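Local structure of mandelate racemase/muconate lactonizing enzyme (Jannaschia sp., 4J3Z) at residues P216-K224 against E248-P256; P256-G265 against A277-G288. The protein probably catalyses an isomerase-type reaction through proton abstraction next to a substrate carboxylate, as in the enolase superfamily, its substrate being unknown. All coordinates share one frame; numbering follows the deposited sequence. Where two conformers were deposited one is given.

Contact 1: residues P216-K224 against E248-P256; sequences PAGAIRLAK and EVAAHTSIP
I220 overlaps the root of H252 with its CG2 methyl, 3.6 Å from H252 CB, while its other branch climbs one turn earlier, where CD1 comes to 3.8 Å from E248 O. With chi1 at -59°, CG2 lies opposite the backbone N and CG1 opposite the carbonyl carbon, which turns both branches to helix 248-252. V249 answers with CG2, which rests at 3.5 Å from P216 O and also touches A219 CB and I220 CG1. At the start of helix 216-224 the E248 side chain crosses P216 obliquely, its carboxylate carbon CD 3.6 Å from P216 CB; its charge is met by R278 of the second subunit. Past the end of the other helix the chain turns inward: T253 OG1 packs at 3.3 Å on A223 CB while bonding to E227, and I255 sets CD1 at 3.5 Å from A223 O. K224 bends over H252 O with CE and carries its ammonium to E227. In one of two conformers H252 ND1 donates to E248 O at 2.9 Å, in the carbonyl plane, and this oxygen also takes the backbone N-H of H252; with two conformers modelled, the ring bond is provisional. The other ring nitrogen, NE2, bonds to A250 O of the second subunit, with the same reservation. The short helical segments run nearly alike, 22° apart with axes 9.2 Å from each other, as expected of neighbouring outer helices of a beta/alpha barrel; A223 and I255 both also touch Y234 of the strand between them in sequence. The seam is carried largely by carbon contacts, several against backbone oxygens, while the polar ends of E248, K224 and T253 have partners outside it.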
loop_
_atom_site.group_PDB
_atom_site.type_symbol
_atom_site.label_atom_id
_atom_site.label_comp_id
_atom_site.label_asym_id
_atom_site.label_seq_id
_atom_site.Cartn_x
_atom_site.Cartn_y
_atom_site.Cartn_z
ATOM N N PRO D 216 -21.772 0.641 -3.688
ATOM C CA PRO D 216 -20.897 1.575 -2.963
ATOM C C PRO D 216 -20.939 3.027 -3.453
ATOM O O PRO D 216 -21.030 3.929 -2.636
ATOM C CB PRO D 216 -19.494 0.959 -3.129
ATOM C CG PRO D 216 -19.655 -0.165 -4.114
ATOM C CD PRO D 216 -21.067 -0.627 -3.953
ATOM N N ALA D 217 -20.871 3.231 -4.767
ATOM C CA ALA D 217 -20.968 4.554 -5.404
ATOM C C ALA D 217 -22.270 5.278 -5.081
ATOM O O ALA D 217 -22.294 6.515 -4.932
ATOM C CB ALA D 217 -20.837 4.410 -6.914
ATOM N N GLY D 218 -23.356 4.507 -5.008
ATOM C CA GLY D 218 -24.666 5.040 -4.676
ATOM C C GLY D 218 -24.688 5.537 -3.250
ATOM O O GLY D 218 -25.074 6.684 -2.978
ATOM N N ALA D 219 -24.244 4.664 -2.345
ATOM C CA ALA D 219 -24.169 4.952 -0.915
ATOM C C ALA D 219 -23.510 6.304 -0.604
ATOM O O ALA D 219 -23.943 7.024 0.300
ATOM C CB ALA D 219 -23.443 3.830 -0.198
ATOM N N ILE D 220 -22.479 6.638 -1.372
ATOM C CA ILE D 220 -21.750 7.888 -1.214
ATOM C C ILE D 220 -22.567 9.133 -1.602
ATOM O O ILE D 220 -22.557 10.131 -0.880
ATOM C CB ILE D 220 -20.429 7.847 -1.994
ATOM C CG1 ILE D 220 -19.578 6.667 -1.489
ATOM C CG2 ILE D 220 -19.714 9.200 -1.900
ATOM C CD1 ILE D 220 -18.523 6.181 -2.467
ATOM N N ARG D 221 -23.265 9.073 -2.733
ATOM C CA ARG D 221 -24.246 10.099 -3.088
ATOM C C ARG D 221 -25.253 10.329 -1.961
ATOM O O ARG D 221 -25.597 11.466 -1.671
ATOM C CB ARG D 221 -25.008 9.717 -4.357
ATOM C CG ARG D 221 -24.206 9.840 -5.645
ATOM C CD ARG D 221 -25.008 9.276 -6.805
ATOM N NE ARG D 221 -26.188 10.092 -7.109
ATOM C CZ ARG D 221 -27.273 9.643 -7.731
ATOM N NH1 ARG D 221 -27.350 8.369 -8.110
ATOM N NH2 ARG D 221 -28.286 10.462 -7.971
ATOM N N LEU D 222 -25.713 9.248 -1.326
ATOM C CA LEU D 222 -26.723 9.341 -0.267
ATOM C C LEU D 222 -26.123 9.951 0.992
ATOM O O LEU D 222 -26.713 10.858 1.604
ATOM C CB LEU D 222 -27.317 7.958 0.024
ATOM C CG LEU D 222 -28.480 7.803 1.010
ATOM C CD1 LEU D 222 -29.633 8.727 0.665
ATOM C CD2 LEU D 222 -28.937 6.351 1.007
ATOM N N ALA D 223 -24.935 9.465 1.358
ATOM C CA ALA D 223 -24.188 9.971 2.506
ATOM C C ALA D 223 -23.940 11.475 2.398
ATOM O O ALA D 223 -23.882 12.179 3.410
ATOM C CB ALA D 223 -22.874 9.222 2.636
ATOM N N LYS D 224 -23.810 11.940 1.181
ATOM C CA LYS D 224 -23.658 13.331 0.847
ATOM C C LYS D 224 -24.869 14.205 1.111
ATOM O O LYS D 224 -24.730 15.356 1.438
ATOM C CB LYS D 224 -23.081 13.529 -0.563
ATOM C CG LYS D 224 -21.571 13.467 -0.660
ATOM C CD LYS D 224 -20.923 14.089 0.548
ATOM C CE LYS D 224 -19.659 13.408 0.979
ATOM N NZ LYS D 224 -18.690 14.283 1.650
ATOM N N GLU D 248 -14.093 2.421 0.351
ATOM C CA GLU D 248 -14.361 3.589 -0.512
ATOM C C GLU D 248 -15.482 4.495 0.020
ATOM O O GLU D 248 -15.460 5.715 -0.184
ATOM C CB GLU D 248 -14.667 3.148 -1.953
ATOM C CG GLU D 248 -15.915 2.278 -2.111
ATOM C CD GLU D 248 -15.889 1.401 -3.360
ATOM O OE1 GLU D 248 -15.614 0.184 -3.229
ATOM O OE2 GLU D 248 -16.143 1.917 -4.472
ATOM N N VAL D 249 -16.455 3.885 0.687
ATOM C CA VAL D 249 -17.596 4.584 1.260
ATOM C C VAL D 249 -17.155 5.342 2.516
ATOM O O VAL D 249 -17.471 6.532 2.683
ATOM C CB VAL D 249 -18.720 3.578 1.610
ATOM C CG1 VAL D 249 -19.755 4.187 2.544
ATOM C CG2 VAL D 249 -19.372 3.035 0.349
ATOM N N ALA D 250 -16.421 4.644 3.387
ATOM C CA ALA D 250 -15.890 5.234 4.605
ATOM C C ALA D 250 -14.945 6.381 4.300
ATOM O O ALA D 250 -14.887 7.349 5.054
ATOM C CB ALA D 250 -15.190 4.180 5.456
ATOM N N ALA D 251 -14.207 6.272 3.198
ATOM C CA ALA D 251 -13.253 7.309 2.824
ATOM C C ALA D 251 -13.959 8.588 2.337
ATOM O O ALA D 251 -13.526 9.699 2.680
ATOM C CB ALA D 251 -12.262 6.788 1.787
ATOM N N HIS D 252 -15.035 8.451 1.556
ATOM C CA HIS D 252 -15.796 9.560 0.980
ATOM C C HIS D 252 -16.820 10.221 1.905
ATOM O O HIS D 252 -17.432 11.214 1.541
ATOM C CB HIS D 252 -16.544 9.059 -0.248
ATOM C CG HIS D 252 -15.723 9.043 -1.495
ATOM N ND1 HIS D 252 -14.835 8.032 -1.790
ATOM C CD2 HIS D 252 -15.669 9.908 -2.532
ATOM C CE1 HIS D 252 -14.265 8.279 -2.955
ATOM N NE2 HIS D 252 -14.755 9.411 -3.426
ATOM N N THR D 253 -17.082 9.624 3.057
ATOM C CA THR D 253 -18.047 10.250 3.943
ATOM C C THR D 253 -17.486 10.385 5.341
ATOM O O THR D 253 -16.696 9.547 5.787
ATOM C CB THR D 253 -19.453 9.583 3.913
ATOM O OG1 THR D 253 -20.415 10.474 4.492
ATOM C CG2 THR D 253 -19.475 8.258 4.664
ATOM N N SER D 254 -17.875 11.475 5.995
ATOM C CA SER D 254 -17.499 11.768 7.365
ATOM C C SER D 254 -18.423 11.069 8.361
ATOM O O SER D 254 -18.246 11.212 9.574
ATOM C CB SER D 254 -17.563 13.276 7.595
ATOM O OG SER D 254 -18.879 13.752 7.386
ATOM N N ILE D 255 -19.422 10.343 7.850
ATOM C CA ILE D 255 -20.396 9.660 8.702
ATOM C C ILE D 255 -19.861 8.286 9.080
ATOM O O ILE D 255 -19.599 7.476 8.200
ATOM C CB ILE D 255 -21.758 9.469 7.998
ATOM C CG1 ILE D 255 -22.357 10.819 7.585
ATOM C CG2 ILE D 255 -22.722 8.707 8.904
ATOM C CD1 ILE D 255 -23.443 10.694 6.537
ATOM N N PRO D 256 -19.701 8.012 10.387
ATOM C CA PRO D 256 -19.254 6.685 10.823
ATOM C C PRO D 256 -20.052 5.553 10.162
ATOM O O PRO D 256 -21.259 5.694 9.954
ATOM C CB PRO D 256 -19.496 6.695 12.344
ATOM C CG PRO D 256 -20.048 8.049 12.688
ATOM C CD PRO D 256 -19.858 8.950 11.512
#

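Contact 2: residues P256-G265 against A277-G288; sequences PIATGERLTG and ARILQPALGRAG
The strands 257-259 and 279-280 run parallel, with A258 bridged to I279 and T259 to L280: T259 N donates to I279 O (2.9 Å), Q281 N to T259 O (2.7 Å), and I257 O receives the N-H groups of both R278 and I279. On one face A258 CB meets I279 CB at 3.4 Å; T259 points to the other, and its CG2 comes near A277 CB. Beyond the strands R286 takes over. Its CG stands opposite the backbone N (chi1 162°) and the chain kinks at chi3 (-69°), which lays the guanidinium beside R262 and aims NH1 at E261 O, 3.2 Å away and close to the guanidinium plane. R262 turns its own charge to E236. The backbone O of R286 accepts from T264 OG1 at 2.6 Å, and A287 O from G265 N at 2.9 Å, while a water accepts from A283 N and also bonds to L263 O. A leucine in place of R286 would probably leave E261 O without this donor and the 261-264 turn less firmly fixed. The strands and helix 266-274 form one beta-alpha-beta unit, whose loops lie at the C-terminal strand ends, where enolase-superfamily barrels keep their active sites; backbone carbonyls met by side-chain and water partners suggest that the shape of these loops is set partly by buried polar bonds.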
loop_
_atom_site.group_PDB
_atom_site.type_symbol
_atom_site.label_atom_id
_atom_site.label_comp_id
_atom_site.label_asym_id
_atom_site.label_seq_id
_atom_site.Cartn_x
_atom_site.Cartn_y
_atom_site.Cartn_z
ATOM N N PRO D 256 -19.701 8.012 10.387
ATOM C CA PRO D 256 -19.254 6.685 10.823
ATOM C C PRO D 256 -20.052 5.553 10.162
ATOM O O PRO D 256 -21.259 5.694 9.954
ATOM C CB PRO D 256 -19.496 6.695 12.344
ATOM C CG PRO D 256 -20.048 8.049 12.688
ATOM C CD PRO D 256 -19.858 8.950 11.512
ATOM N N ILE D 257 -19.378 4.450 9.820
ATOM C CA ILE D 257 -20.035 3.342 9.119
ATOM C C ILE D 257 -20.286 2.164 10.044
ATOM O O ILE D 257 -19.345 1.548 10.546
ATOM C CB ILE D 257 -19.270 2.890 7.844
ATOM C CG1 ILE D 257 -18.861 4.095 6.981
ATOM C CG2 ILE D 257 -20.111 1.913 7.019
ATOM C CD1 ILE D 257 -20.005 4.833 6.304
ATOM N N ALA D 258 -21.544 1.859 10.239
ATOM C CA ALA D 258 -21.953 0.742 11.029
ATOM C C ALA D 258 -22.479 -0.408 10.202
ATOM O O ALA D 258 -23.069 -0.208 9.218
ATOM C CB ALA D 258 -22.950 1.186 12.041
ATOM N N THR D 259 -22.191 -1.620 10.623
ATOM C CA THR D 259 -22.494 -2.830 9.895
ATOM C C THR D 259 -22.328 -4.110 10.708
ATOM O O THR D 259 -21.927 -4.098 11.812
ATOM C CB THR D 259 -21.687 -2.872 8.600
ATOM O OG1 THR D 259 -22.374 -3.625 7.627
ATOM C CG2 THR D 259 -20.325 -3.404 8.809
ATOM N N GLY D 260 -22.600 -5.231 10.086
ATOM C CA GLY D 260 -22.384 -6.515 10.686
ATOM C C GLY D 260 -23.519 -7.340 11.220
ATOM O O GLY D 260 -23.281 -8.323 11.799
ATOM N N GLU D 261 -24.746 -6.940 11.002
ATOM C CA GLU D 261 -25.922 -7.731 11.404
ATOM C C GLU D 261 -26.072 -8.992 10.562
ATOM O O GLU D 261 -26.619 -9.997 11.027
ATOM C CB GLU D 261 -27.216 -6.901 11.376
ATOM C CG GLU D 261 -27.977 -6.922 10.062
ATOM C CD GLU D 261 -29.478 -6.787 10.252
ATOM O OE1 GLU D 261 -29.956 -5.646 10.441
ATOM O OE2 GLU D 261 -30.185 -7.826 10.196
ATOM N N ARG D 262 -25.558 -8.942 9.332
ATOM C CA ARG D 262 -25.625 -10.089 8.436
ATOM C C ARG D 262 -24.293 -10.850 8.390
ATOM O O ARG D 262 -24.139 -11.825 7.643
ATOM C CB ARG D 262 -26.133 -9.661 7.054
ATOM C CG ARG D 262 -27.621 -9.306 7.065
ATOM C CD ARG D 262 -28.172 -8.965 5.687
ATOM N NE ARG D 262 -27.936 -7.564 5.349
ATOM C CZ ARG D 262 -28.238 -6.990 4.186
ATOM N NH1 ARG D 262 -28.801 -7.687 3.203
ATOM N NH2 ARG D 262 -27.961 -5.703 4.005
ATOM N N LEU D 263 -23.347 -10.418 9.226
ATOM C CA LEU D 263 -22.050 -11.083 9.336
ATOM C C LEU D 263 -22.021 -12.131 10.445
ATOM O O LEU D 263 -22.683 -11.988 11.471
ATOM C CB LEU D 263 -20.921 -10.065 9.545
ATOM C CG LEU D 263 -20.698 -8.970 8.491
ATOM C CD1 LEU D 263 -19.522 -8.098 8.909
ATOM C CD2 LEU D 263 -20.450 -9.562 7.109
ATOM N N THR D 264 -21.249 -13.190 10.214
ATOM C CA THR D 264 -21.093 -14.264 11.178
ATOM C C THR D 264 -19.617 -14.626 11.319
ATOM O O THR D 264 -18.869 -14.604 10.341
ATOM C CB THR D 264 -21.952 -15.500 10.802
ATOM O OG1 THR D 264 -21.997 -16.405 11.904
ATOM C CG2 THR D 264 -21.423 -16.232 9.573
ATOM N N GLY D 265 -19.197 -14.942 12.537
ATOM C CA GLY D 265 -17.815 -15.337 12.768
ATOM C C GLY D 265 -16.888 -14.143 12.872
ATOM O O GLY D 265 -16.896 -13.249 12.020
ATOM N N ALA D 277 -15.314 0.068 8.623
ATOM C CA ALA D 277 -16.433 0.137 9.547
ATOM C C ALA D 277 -15.882 0.452 10.924
ATOM O O ALA D 277 -14.867 -0.108 11.326
ATOM C CB ALA D 277 -17.205 -1.177 9.568
ATOM N N ARG D 278 -16.537 1.359 11.646
ATOM C CA ARG D 278 -16.104 1.667 13.009
ATOM C C ARG D 278 -17.182 1.351 14.024
ATOM O O ARG D 278 -16.987 1.523 15.232
ATOM C CB ARG D 278 -15.619 3.120 13.127
ATOM C CG ARG D 278 -14.247 3.386 12.498
ATOM C CD ARG D 278 -13.132 2.625 13.217
ATOM N NE ARG D 278 -11.861 2.643 12.479
ATOM C CZ ARG D 278 -11.469 1.696 11.629
ATOM N NH1 ARG D 278 -12.242 0.640 11.408
ATOM N NH2 ARG D 278 -10.293 1.796 11.010
ATOM N N ILE D 279 -18.329 0.886 13.541
ATOM C CA ILE D 279 -19.386 0.421 14.433
ATOM C C ILE D 279 -19.867 -0.923 13.947
ATOM O O ILE D 279 -20.379 -1.031 12.838
ATOM C CB ILE D 279 -20.571 1.408 14.505
ATOM C CG1 ILE D 279 -20.072 2.831 14.765
ATOM C CG2 ILE D 279 -21.591 0.952 15.545
ATOM C CD1 ILE D 279 -21.160 3.811 15.141
ATOM N N LEU D 280 -19.680 -1.948 14.778
ATOM C CA LEU D 280 -20.093 -3.316 14.442
ATOM C C LEU D 280 -21.358 -3.665 15.185
ATOM O O LEU D 280 -21.490 -3.373 16.371
ATOM C CB LEU D 280 -19.007 -4.337 14.800
ATOM C CG LEU D 280 -17.617 -4.064 14.234
ATOM C CD1 LEU D 280 -16.665 -5.144 14.707
ATOM C CD2 LEU D 280 -17.642 -3.965 12.711
ATOM N N GLN D 281 -22.275 -4.315 14.478
ATOM C CA GLN D 281 -23.579 -4.640 15.025
ATOM C C GLN D 281 -23.838 -6.119 14.834
ATOM O O GLN D 281 -24.531 -6.517 13.910
ATOM C CB GLN D 281 -24.668 -3.811 14.340
ATOM C CG GLN D 281 -24.269 -2.370 14.052
ATOM C CD GLN D 281 -25.209 -1.704 13.079
ATOM O OE1 GLN D 281 -25.487 -2.231 12.001
ATOM N NE2 GLN D 281 -25.711 -0.543 13.452
ATOM N N PRO D 282 -23.270 -6.957 15.701
ATOM C CA PRO D 282 -23.631 -8.337 15.489
ATOM C C PRO D 282 -25.069 -8.587 15.915
ATOM O O PRO D 282 -25.577 -7.933 16.837
ATOM C CB PRO D 282 -22.651 -9.101 16.388
ATOM C CG PRO D 282 -22.263 -8.141 17.444
ATOM C CD PRO D 282 -22.320 -6.779 16.816
ATOM N N ALA D 283 -25.729 -9.505 15.219
ATOM C CA ALA D 283 -26.914 -10.147 15.758
ATOM C C ALA D 283 -26.358 -11.397 16.407
ATOM O O ALA D 283 -25.808 -12.280 15.726
ATOM C CB ALA D 283 -27.897 -10.484 14.656
ATOM N N LEU D 284 -26.443 -11.449 17.730
ATOM C CA LEU D 284 -25.805 -12.522 18.487
ATOM C C LEU D 284 -26.273 -13.918 18.088
ATOM O O LEU D 284 -25.491 -14.863 18.128
ATOM C CB LEU D 284 -25.953 -12.289 19.993
ATOM C CG LEU D 284 -24.759 -11.664 20.727
ATOM C CD1 LEU D 284 -23.979 -10.667 19.878
ATOM C CD2 LEU D 284 -25.205 -11.011 22.023
ATOM N N GLY D 285 -27.535 -14.032 17.679
ATOM C CA GLY D 285 -28.111 -15.308 17.253
ATOM C C GLY D 285 -27.654 -15.785 15.889
ATOM O O GLY D 285 -28.092 -16.835 15.421
ATOM N N ARG D 286 -26.782 -15.003 15.254
ATOM C CA ARG D 286 -26.167 -15.336 13.967
ATOM C C ARG D 286 -24.639 -15.326 14.061
ATOM O O ARG D 286 -23.971 -16.216 13.517
ATOM C CB ARG D 286 -26.628 -14.335 12.903
ATOM C CG ARG D 286 -25.775 -14.262 11.640
ATOM C CD ARG D 286 -26.417 -13.371 10.594
ATOM N NE ARG D 286 -27.638 -13.967 10.058
ATOM C CZ ARG D 286 -28.656 -13.283 9.527
ATOM N NH1 ARG D 286 -28.628 -11.952 9.460
ATOM N NH2 ARG D 286 -29.718 -13.939 9.072
ATOM N N ALA D 287 -24.096 -14.307 14.732
ATOM C CA ALA D 287 -22.642 -14.053 14.787
ATOM C C ALA D 287 -21.815 -15.196 15.367
ATOM O O ALA D 287 -20.627 -15.317 15.070
ATOM C CB ALA D 287 -22.356 -12.771 15.556
ATOM N N GLY D 288 -22.437 -16.018 16.206
ATOM C CA GLY D 288 -21.730 -17.112 16.862
ATOM C C GLY D 288 -21.939 -17.152 18.357
ATOM O O GLY D 288 -21.327 -17.973 19.046
HETATM O O HOH W 1 -24.611 -10.853 13.260
#

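Along the chain contact 1 closes before contact 2 opens, and P256 belongs to both: it ends the loop after helix 246-252 and leads into strand 257-259. Their centres lie about 19 Å apart, contact 1 about 23 Å from the centre of the chain and contact 2 about 8 Å. One joins outer helices of the beta/alpha barrel, the other inner strands and the loops beyond them. They touch where V249 CG1 packs at 3.8 Å on I257 CD1, tying the helical layer to the sheet. Both also meet the same third subunit, so this part of the barrel contributes to both core and subunit interface.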